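Local coordinates for monosaccharide ABC transporter substrate-binding protein, CUT2 family (Acidothermus cellulolyticus, PDB 4RU1) that probably serves as the solute-binding component of an ABC-type carbohydrate importer and binds myo-inositol, at residues P237-I240 and Q244-W247. Sequence-based numbering, arbitrary orientation.
Sequences PAEI and QLQW
Glu-239 meets Gln-244 and Leu-245 with both its side chain and its carbonyl. Its CB lies 3.7 Å from Leu-245 CD1 and nearly as close to CG of that leucine. The next carbon, CG, stands anti to the carbonyl carbon (chi1 -71°) and comes to 3.5 Å from Gln-244 OE1. From there the chain runs on extended to the carboxylate, whose plane is turned 83° from the Gln-244 amide; Glu-239 OE1 passes 3.5 Å from Leu-245 CD1 and accepts a hydrogen bond from Gln-212 NE2. Ile-215, on the same helix 208-220, touches all three side chains. On the backbone, Glu-239 O accepts two bonds: one from Leu-245 N at 3.1 Å and a weak, bent one from Gln-244 N, which also bonds Asn-242 OD1. A water donates to Ile-240 O and Leu-245 O, bridging the last stretch of helix to the departing chain. Here the chain leaves short helix 236-241 and turns into strand 248-250, beside parallel strand 226-230: a beta-alpha-beta crossover in one lobe of the periplasmic binding protein fold, away from the inositol pocket.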
loop_
_atom_site.group_PDB
_atom_site.type_symbol
_atom_site.label_atom_id
_atom_site.label_comp_id
_atom_site.label_asym_id
_atom_site.label_seq_id
_atom_site.Cartn_x
_atom_site.Cartn_y
_atom_site.Cartn_z
ATOM N N PRO A 237 5.081 15.672 3.893
ATOM C CA PRO A 237 5.958 16.649 3.273
ATOM C C PRO A 237 6.694 17.579 4.260
ATOM O O PRO A 237 7.904 17.695 4.172
ATOM C CB PRO A 237 5.019 17.409 2.336
ATOM C CG PRO A 237 4.062 16.365 1.940
ATOM C CD PRO A 237 3.765 15.629 3.229
ATOM N N ALA A 238 5.946 18.208 5.158
ATOM C CA ALA A 238 6.540 19.039 6.240
ATOM C C ALA A 238 7.554 18.306 7.059
ATOM O O ALA A 238 8.630 18.851 7.417
ATOM C CB ALA A 238 5.455 19.559 7.142
ATOM N N GLU A 239 7.198 17.061 7.381
ATOM C CA GLU A 239 8.062 16.184 8.154
ATOM C C GLU A 239 9.380 15.889 7.472
ATOM O O GLU A 239 10.425 15.821 8.120
ATOM C CB GLU A 239 7.299 14.899 8.576
ATOM C CG GLU A 239 6.284 15.261 9.619
ATOM C CD GLU A 239 5.182 14.265 9.790
ATOM O OE1 GLU A 239 4.994 13.317 8.983
ATOM O OE2 GLU A 239 4.416 14.473 10.725
ATOM N N ILE A 240 9.387 15.687 6.169
ATOM C CA ILE A 240 10.643 15.552 5.420
ATOM C C ILE A 240 11.432 16.878 5.413
ATOM O O ILE A 240 12.590 16.913 5.694
ATOM C CB ILE A 240 10.352 15.122 3.961
ATOM C CG1 ILE A 240 9.801 13.679 3.923
ATOM C CG2 ILE A 240 11.560 15.160 3.093
ATOM C CD1 ILE A 240 9.151 13.265 2.616
ATOM N N GLN A 244 11.923 15.475 10.550
ATOM C CA GLN A 244 11.189 14.512 11.350
ATOM C C GLN A 244 11.155 13.154 10.669
ATOM O O GLN A 244 10.982 12.158 11.345
ATOM C CB GLN A 244 9.800 14.993 11.689
ATOM C CG GLN A 244 9.778 16.042 12.837
ATOM C CD GLN A 244 8.376 16.484 13.185
ATOM O OE1 GLN A 244 7.669 17.048 12.353
ATOM N NE2 GLN A 244 7.970 16.231 14.410
ATOM N N LEU A 245 11.220 13.124 9.339
ATOM C CA LEU A 245 11.277 11.881 8.562
ATOM C C LEU A 245 12.466 11.905 7.620
ATOM O O LEU A 245 12.725 12.998 6.990
ATOM C CB LEU A 245 10.022 11.700 7.732
ATOM C CG LEU A 245 8.712 11.331 8.424
ATOM C CD1 LEU A 245 7.522 11.424 7.466
ATOM C CD2 LEU A 245 8.812 9.958 9.053
ATOM N N GLN A 246 13.268 10.874 7.570
ATOM C CA GLN A 246 14.407 10.805 6.654
ATOM C C GLN A 246 13.990 10.793 5.194
ATOM O O GLN A 246 14.620 11.429 4.368
ATOM C CB GLN A 246 15.299 9.606 6.970
ATOM C CG GLN A 246 15.766 9.493 8.422
ATOM C CD GLN A 246 16.485 10.731 8.836
ATOM O OE1 GLN A 246 15.967 11.613 9.620
ATOM N NE2 GLN A 246 17.655 10.853 8.290
ATOM N N TRP A 247 12.929 10.054 4.887
ATOM C CA TRP A 247 12.466 9.891 3.537
ATOM C C TRP A 247 11.144 9.168 3.603
ATOM O O TRP A 247 10.794 8.629 4.654
ATOM C CB TRP A 247 13.480 9.141 2.667
ATOM C CG TRP A 247 14.154 7.989 3.325
ATOM C CD1 TRP A 247 15.434 7.980 3.801
ATOM C CD2 TRP A 247 13.656 6.636 3.510
ATOM N NE1 TRP A 247 15.765 6.748 4.271
ATOM C CE2 TRP A 247 14.684 5.898 4.152
ATOM C CE3 TRP A 247 12.417 6.007 3.283
ATOM C CZ2 TRP A 247 14.524 4.529 4.517
ATOM C CZ3 TRP A 247 12.275 4.628 3.676
ATOM C CH2 TRP A 247 13.334 3.928 4.260
HETATM O O HOH W 1 14.327 14.833 6.092
#